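PDB 3HSL: ORF59 from Human herpesvirus 8, which serves as the accessory subunit of the viral DNA polymerase in lytic replication, raising its processivity, probably as a sliding factor that keeps the enzyme on its template. Local coordinates for residues A[37-42]-A[153-158]; A[232-237]-A[285-290]. All blocks are in the same frame, centred on the assembly; numbering follows the deposited sequence.

Interaction 1 of 2, residues A[37-42]-A[153-158]; sequences TGVVQV and KGILPF
The amide of Gln41 has Ile155 CG2 to one side of its plane, 3.7 Å from Gln41 NE2, while CA and CB of Pro157 lie to the other side near Gln41 OE1, with Pro157 CA at 3.7 Å. At the nitrogen end, Gln41 NE2 comes within 2.8 Å of Ile155 O, but the angle Gln41 CD, Gln41 NE2, Ile155 O is about 166°: the carbonyl oxygen sits almost straight ahead of the nitrogen, between its two N-H directions, too poorly angled for a hydrogen bond. In this PCNA-like fold, strand 39-43 pairs antiparallel with strands 49-56 and 83-89. Segment 153-158 belongs to the long link that follows strand 143-149 and leads to strand 169-172; this link probably corresponds to the interdomain connector of the family. Gln41 reaches the link because CG stands anti to the carbonyl carbon (chi1 -61°) and the chain runs extended beyond it. Two residues back on the same side of the strand, Val39 CG2 touches Ile155 CG1 at 4.3 Å. The Ile155 side chain also rests on Ser87 of strand 83-89 and on Leu54 of strand 49-56.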
ATOM      1  N   THR A  37      -7.619  -6.863  -5.598  1.00 23.93           N
ATOM      2  CA  THR A  37      -8.333  -8.033  -5.086  1.00 23.85           C
ATOM      3  C   THR A  37      -8.614  -9.071  -6.159  1.00 23.19           C
ATOM      4  O   THR A  37      -9.413  -9.994  -5.952  1.00 22.77           O
ATOM      5  CB  THR A  37      -9.707  -7.570  -4.625  1.00 24.48           C
ATOM      6  OG1 THR A  37      -9.542  -6.798  -3.439  1.00 25.86           O
ATOM      7  CG2 THR A  37     -10.627  -8.765  -4.313  1.00 26.68           C
ATOM      8  N   GLY A  38      -7.964  -8.923  -7.305  1.00 22.40           N
ATOM      9  CA  GLY A  38      -8.199  -9.822  -8.399  1.00 21.78           C
ATOM     10  C   GLY A  38      -7.507 -11.151  -8.365  1.00 21.95           C
ATOM     11  O   GLY A  38      -6.953 -11.576  -7.335  1.00 22.16           O
ATOM     12  N   VAL A  39      -7.548 -11.799  -9.528  1.00 21.72           N
ATOM     13  CA  VAL A  39      -6.958 -13.103  -9.742  1.00 21.31           C
ATOM     14  C   VAL A  39      -5.959 -12.999 -10.868  1.00 20.80           C
ATOM     15  O   VAL A  39      -6.254 -12.389 -11.885  1.00 21.16           O
ATOM     16  CB  VAL A  39      -8.053 -14.104 -10.151  1.00 21.58           C
ATOM     17  CG1 VAL A  39      -7.463 -15.434 -10.552  1.00 21.56           C
ATOM     18  CG2 VAL A  39      -9.056 -14.290  -9.009  1.00 22.26           C
ATOM     19  N   VAL A  40      -4.778 -13.587 -10.688  1.00 19.98           N
ATOM     20  CA  VAL A  40      -3.761 -13.587 -11.728  1.00 19.13           C
ATOM     21  C   VAL A  40      -3.790 -14.970 -12.367  1.00 19.07           C
ATOM     22  O   VAL A  40      -3.953 -15.985 -11.660  1.00 18.84           O
ATOM     23  CB  VAL A  40      -2.335 -13.331 -11.187  1.00 19.27           C
ATOM     24  CG1 VAL A  40      -1.322 -13.321 -12.347  1.00 19.10           C
ATOM     25  CG2 VAL A  40      -2.257 -12.018 -10.446  1.00 18.26           C
ATOM     26  N   GLN A  41      -3.632 -15.015 -13.694  1.00 18.44           N
ATOM     27  CA  GLN A  41      -3.644 -16.272 -14.414  1.00 18.01           C
ATOM     28  C   GLN A  41      -2.532 -16.409 -15.429  1.00 17.55           C
ATOM     29  O   GLN A  41      -2.111 -15.415 -16.064  1.00 17.18           O
ATOM     30  CB  GLN A  41      -4.948 -16.416 -15.199  1.00 18.69           C
ATOM     31  CG  GLN A  41      -6.204 -16.425 -14.370  1.00 21.17           C
ATOM     32  CD  GLN A  41      -7.461 -16.458 -15.210  1.00 21.46           C
ATOM     33  OE1 GLN A  41      -7.533 -15.847 -16.283  1.00 21.63           O
ATOM     34  NE2 GLN A  41      -8.469 -17.173 -14.718  1.00 21.43           N
ATOM     35  N   VAL A  42      -2.076 -17.659 -15.568  1.00 16.38           N
ATOM     36  CA  VAL A  42      -1.065 -18.056 -16.531  1.00 15.42           C
ATOM     37  C   VAL A  42      -1.732 -19.189 -17.290  1.00 15.15           C
ATOM     38  O   VAL A  42      -1.959 -20.264 -16.736  1.00 15.77           O
ATOM     39  CB  VAL A  42       0.249 -18.473 -15.881  1.00 15.35           C
ATOM     40  CG1 VAL A  42       1.178 -19.092 -16.924  1.00 14.63           C
ATOM     41  CG2 VAL A  42       0.909 -17.258 -15.216  1.00 15.04           C
ATOM     42  N   LYS A 153      -9.104 -22.021  -9.257  1.00 23.02           N
ATOM     43  CA  LYS A 153      -9.344 -22.865 -10.436  1.00 23.82           C
ATOM     44  C   LYS A 153     -10.706 -22.654 -11.079  1.00 25.26           C
ATOM     45  O   LYS A 153     -10.876 -22.980 -12.244  1.00 25.91           O
ATOM     46  CB  LYS A 153      -9.138 -24.357 -10.142  1.00 23.24           C
ATOM     47  CG  LYS A 153     -10.057 -24.940  -9.084  1.00 21.95           C
ATOM     48  CD  LYS A 153      -9.874 -26.442  -8.940  1.00 19.78           C
ATOM     49  CE  LYS A 153     -10.698 -26.940  -7.792  1.00 19.57           C
ATOM     50  NZ  LYS A 153     -10.656 -28.410  -7.626  1.00 20.45           N
ATOM     51  N   GLY A 154     -11.662 -22.114 -10.321  1.00 26.39           N
ATOM     52  CA  GLY A 154     -13.016 -21.861 -10.808  1.00 27.60           C
ATOM     53  C   GLY A 154     -13.128 -20.747 -11.840  1.00 28.80           C
ATOM     54  O   GLY A 154     -14.023 -20.773 -12.688  1.00 28.63           O
ATOM     55  N   ILE A 155     -12.221 -19.773 -11.765  1.00 30.19           N
ATOM     56  CA  ILE A 155     -12.196 -18.624 -12.676  1.00 31.71           C
ATOM     57  C   ILE A 155     -11.439 -19.033 -13.922  1.00 32.69           C
ATOM     58  O   ILE A 155     -10.219 -19.220 -13.880  1.00 32.82           O
ATOM     59  CB  ILE A 155     -11.420 -17.429 -12.074  1.00 32.14           C
ATOM     60  CG1 ILE A 155     -11.761 -17.193 -10.592  1.00 33.81           C
ATOM     61  CG2 ILE A 155     -11.570 -16.186 -12.947  1.00 31.05           C
ATOM     62  CD1 ILE A 155     -13.172 -16.821 -10.329  1.00 34.95           C
ATOM     63  N   LEU A 156     -12.144 -19.170 -15.035  1.00 33.84           N
ATOM     64  CA  LEU A 156     -11.486 -19.586 -16.256  1.00 35.12           C
ATOM     65  C   LEU A 156     -10.922 -18.437 -17.060  1.00 36.91           C
ATOM     66  O   LEU A 156     -11.322 -17.292 -16.893  1.00 36.57           O
ATOM     67  CB  LEU A 156     -12.422 -20.441 -17.136  1.00 34.83           C
ATOM     68  CG  LEU A 156     -12.925 -21.800 -16.629  1.00 33.73           C
ATOM     69  CD1 LEU A 156     -13.783 -22.450 -17.676  1.00 33.61           C
ATOM     70  CD2 LEU A 156     -11.786 -22.735 -16.270  1.00 33.12           C
ATOM     71  N   PRO A 157      -9.966 -18.745 -17.938  1.00 39.22           N
ATOM     72  CA  PRO A 157      -9.454 -17.721 -18.808  1.00 41.46           C
ATOM     73  C   PRO A 157     -10.466 -17.770 -19.939  1.00 44.02           C
ATOM     74  O   PRO A 157     -10.388 -18.626 -20.834  1.00 44.48           O
ATOM     75  CB  PRO A 157      -8.096 -18.280 -19.244  1.00 41.17           C
ATOM     76  CG  PRO A 157      -7.911 -19.576 -18.463  1.00 40.17           C
ATOM     77  CD  PRO A 157      -9.271 -20.023 -18.137  1.00 39.25           C
ATOM     78  N   PHE A 158     -11.421 -16.861 -19.898  1.00 46.63           N
ATOM     79  CA  PHE A 158     -12.483 -16.848 -20.913  1.00 49.54           C
ATOM     80  C   PHE A 158     -12.554 -15.553 -21.755  1.00 51.38           C
ATOM     81  O   PHE A 158     -13.652 -15.120 -22.186  1.00 50.84           O
ATOM     82  CB  PHE A 158     -13.855 -17.266 -20.298  1.00 49.44           C
ATOM     83  CG  PHE A 158     -14.130 -16.695 -18.900  1.00 49.82           C
ATOM     84  CD1 PHE A 158     -14.312 -15.328 -18.689  1.00 49.68           C
ATOM     85  CD2 PHE A 158     -14.212 -17.548 -17.795  1.00 49.91           C
ATOM     86  CE1 PHE A 158     -14.563 -14.827 -17.402  1.00 49.59           C
ATOM     87  CE2 PHE A 158     -14.463 -17.053 -16.505  1.00 49.42           C
ATOM     88  CZ  PHE A 158     -14.637 -15.697 -16.314  1.00 49.82           C
TER

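Interaction 2 of 2, residues A[232-237]-A[285-290]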
ATOM      1  N   GLY A 232     -12.227  -0.778 -39.149  1.00 34.49           N
ATOM      2  CA  GLY A 232     -13.251  -0.295 -40.079  1.00 35.38           C
ATOM      3  C   GLY A 232     -14.426   0.382 -39.376  1.00 36.19           C
ATOM      4  O   GLY A 232     -15.576   0.273 -39.814  1.00 36.23           O
ATOM      5  N   LEU A 233     -14.112   1.078 -38.282  1.00 36.85           N
ATOM      6  CA  LEU A 233     -15.047   1.840 -37.451  1.00 37.29           C
ATOM      7  C   LEU A 233     -14.217   2.865 -36.661  1.00 38.23           C
ATOM      8  O   LEU A 233     -14.602   3.249 -35.548  1.00 38.39           O
ATOM      9  CB  LEU A 233     -15.794   0.942 -36.452  1.00 37.01           C
ATOM     10  CG  LEU A 233     -16.820  -0.170 -36.719  1.00 36.92           C
ATOM     11  CD1 LEU A 233     -17.192  -0.860 -35.421  1.00 36.36           C
ATOM     12  CD2 LEU A 233     -18.084   0.343 -37.365  1.00 37.19           C
ATOM     13  N   LYS A 234     -13.082   3.307 -37.228  1.00 38.81           N
ATOM     14  CA  LYS A 234     -12.183   4.259 -36.542  1.00 39.01           C
ATOM     15  C   LYS A 234     -11.554   5.313 -37.466  1.00 39.76           C
ATOM     16  O   LYS A 234     -10.426   5.129 -37.918  1.00 39.84           O
ATOM     17  CB  LYS A 234     -11.028   3.494 -35.910  1.00 38.63           C
ATOM     18  CG  LYS A 234     -11.379   2.302 -35.061  1.00 37.70           C
ATOM     19  CD  LYS A 234     -10.070   1.648 -34.694  1.00 37.23           C
ATOM     20  CE  LYS A 234     -10.246   0.335 -33.994  1.00 36.24           C
ATOM     21  NZ  LYS A 234      -8.908  -0.250 -33.707  1.00 35.39           N
ATOM     22  N   GLY A 235     -12.253   6.411 -37.760  1.00 40.55           N
ATOM     23  CA  GLY A 235     -13.601   6.655 -37.272  1.00 41.16           C
ATOM     24  C   GLY A 235     -13.827   7.641 -36.139  1.00 41.46           C
ATOM     25  O   GLY A 235     -14.160   8.806 -36.402  1.00 41.24           O
ATOM     26  N   LYS A 236     -13.647   7.176 -34.892  1.00 41.66           N
ATOM     27  CA  LYS A 236     -13.919   8.000 -33.686  1.00 41.74           C
ATOM     28  C   LYS A 236     -13.222   9.376 -33.545  1.00 41.37           C
ATOM     29  O   LYS A 236     -12.575   9.692 -32.536  1.00 41.46           O
ATOM     30  CB  LYS A 236     -13.937   7.179 -32.361  1.00 41.89           C
ATOM     31  CG  LYS A 236     -12.600   6.695 -31.742  1.00 42.77           C
ATOM     32  CD  LYS A 236     -11.804   5.673 -32.549  1.00 43.26           C
ATOM     33  CE  LYS A 236     -10.556   5.272 -31.768  1.00 43.11           C
ATOM     34  NZ  LYS A 236      -9.719   4.285 -32.492  1.00 43.22           N
ATOM     35  N   LYS A 237     -13.372  10.190 -34.585  1.00 40.67           N
ATOM     36  CA  LYS A 237     -12.789  11.515 -34.596  1.00 39.97           C
ATOM     37  C   LYS A 237     -13.835  12.485 -34.038  1.00 39.27           C
ATOM     38  O   LYS A 237     -13.567  13.174 -33.052  1.00 39.70           O
ATOM     39  CB  LYS A 237     -12.225  11.859 -35.992  1.00 39.89           C
ATOM     40  CG  LYS A 237     -13.220  11.958 -37.151  1.00 39.94           C
ATOM     41  CD  LYS A 237     -12.534  11.727 -38.517  1.00 40.55           C
ATOM     42  CE  LYS A 237     -11.273  12.576 -38.801  1.00 40.86           C
ATOM     43  NZ  LYS A 237     -11.463  14.048 -38.876  1.00 40.56           N
ATOM     44  N   GLU A 285     -15.372  -2.792 -24.061  1.00 19.72           N
ATOM     45  CA  GLU A 285     -14.004  -3.094 -24.479  1.00 19.57           C
ATOM     46  C   GLU A 285     -13.145  -1.893 -24.807  1.00 19.38           C
ATOM     47  O   GLU A 285     -13.582  -0.957 -25.482  1.00 19.65           O
ATOM     48  CB  GLU A 285     -13.991  -4.044 -25.679  1.00 19.62           C
ATOM     49  CG  GLU A 285     -12.588  -4.393 -26.121  1.00 21.17           C
ATOM     50  CD  GLU A 285     -12.528  -5.421 -27.220  1.00 23.83           C
ATOM     51  OE1 GLU A 285     -11.472  -6.073 -27.364  1.00 25.85           O
ATOM     52  OE2 GLU A 285     -13.520  -5.596 -27.950  1.00 25.97           O
ATOM     53  N   GLY A 286     -11.913  -1.940 -24.318  1.00 18.99           N
ATOM     54  CA  GLY A 286     -10.952  -0.907 -24.574  1.00 19.04           C
ATOM     55  C   GLY A 286     -10.573  -1.104 -26.023  1.00 19.60           C
ATOM     56  O   GLY A 286     -10.007  -2.135 -26.392  1.00 20.10           O
ATOM     57  N   VAL A 287     -10.891  -0.115 -26.851  1.00 19.65           N
ATOM     58  CA  VAL A 287     -10.581  -0.168 -28.265  1.00 19.47           C
ATOM     59  C   VAL A 287      -9.279   0.596 -28.375  1.00 19.96           C
ATOM     60  O   VAL A 287      -9.223   1.749 -27.955  1.00 20.01           O
ATOM     61  CB  VAL A 287     -11.729   0.444 -29.117  1.00 19.04           C
ATOM     62  CG1 VAL A 287     -11.366   0.512 -30.572  1.00 17.94           C
ATOM     63  CG2 VAL A 287     -12.990  -0.372 -28.950  1.00 18.57           C
ATOM     64  N   PRO A 288      -8.226  -0.039 -28.930  1.00 20.65           N
ATOM     65  CA  PRO A 288      -6.903   0.599 -29.075  1.00 21.32           C
ATOM     66  C   PRO A 288      -6.943   1.941 -29.802  1.00 22.42           C
ATOM     67  O   PRO A 288      -7.518   2.040 -30.885  1.00 22.94           O
ATOM     68  CB  PRO A 288      -6.075  -0.431 -29.861  1.00 20.71           C
ATOM     69  CG  PRO A 288      -7.021  -1.421 -30.369  1.00 20.71           C
ATOM     70  CD  PRO A 288      -8.220  -1.415 -29.447  1.00 20.78           C
ATOM     71  N   THR A 289      -6.338   2.957 -29.200  1.00 23.44           N
ATOM     72  CA  THR A 289      -6.293   4.294 -29.772  1.00 24.71           C
ATOM     73  C   THR A 289      -4.890   4.541 -30.310  1.00 26.40           C
ATOM     74  O   THR A 289      -4.655   5.417 -31.143  1.00 26.18           O
ATOM     75  CB  THR A 289      -6.625   5.367 -28.707  1.00 24.37           C
ATOM     76  OG1 THR A 289      -5.654   5.339 -27.655  1.00 23.62           O
ATOM     77  CG2 THR A 289      -7.981   5.115 -28.106  1.00 24.70           C
ATOM     78  N   GLY A 290      -3.958   3.744 -29.811  1.00 28.42           N
ATOM     79  CA  GLY A 290      -2.571   3.862 -30.192  1.00 30.26           C
ATOM     80  C   GLY A 290      -2.071   2.719 -31.031  1.00 31.71           C
ATOM     81  O   GLY A 290      -2.850   1.996 -31.665  1.00 31.86           O
TER
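Lys234 and Lys236, from the loop 232-237, both extend toward the end of strand 282-288, where Val287 supplies the main apolar surface. Lys234 CG stands anti to the carbonyl carbon (chi1 -50°) and the chain runs extended beyond it, passing Val287 obliquely with Lys234 CE 3.6 Å from Val287 CG1. Its ammonium end continues to Pro288, crossing that ring at about a right angle, with Lys234 NZ 4.0 Å from Pro288 CG. Lys236 follows another path, bent at chi2 (-65°) before straightening, and comes in beside Thr289, Lys236 CE and Thr289 CG2 being 4.5 Å apart. The two chains converge on Pro288 O, which lies 3.5 Å from Lys236 NZ and 3.9 Å from Lys234 NZ. Neither is a hydrogen bond; at most a loose electrostatic attraction is likely, which may ease the closeness of the two ammonium groups. Lys234 NZ also makes a long, weak ion pair with Asp231 OD1. Val287 is backed by Trp230, Leu172 and Thr271. The arrangement is that of a basic inter-strand loop, joining strands 214-222 and 241-243, laid against the end of a strand in the PCNA-like fold of herpesvirus processivity factors.

After strand 12-16 and helix 18-35 the chain enters strand 39-43, and interaction 1 closes a loop of 110 residues when the chain returns at 153-158, on its way to strand 169-172. The chain then builds strands 195-201 to 214-222 before 232-237, and interaction 2 closes a shorter loop of 47 residues at 285-290. The two are in series, neither nested nor crossed. Interaction 1 ties the long link to the early strands, interaction 2 a later loop to strand 282-288; that strand adjoins 296-302, which pairs with 61-67 of the early strands. Their centres, about 27 Å apart, lie on opposite sides of the chain's centre.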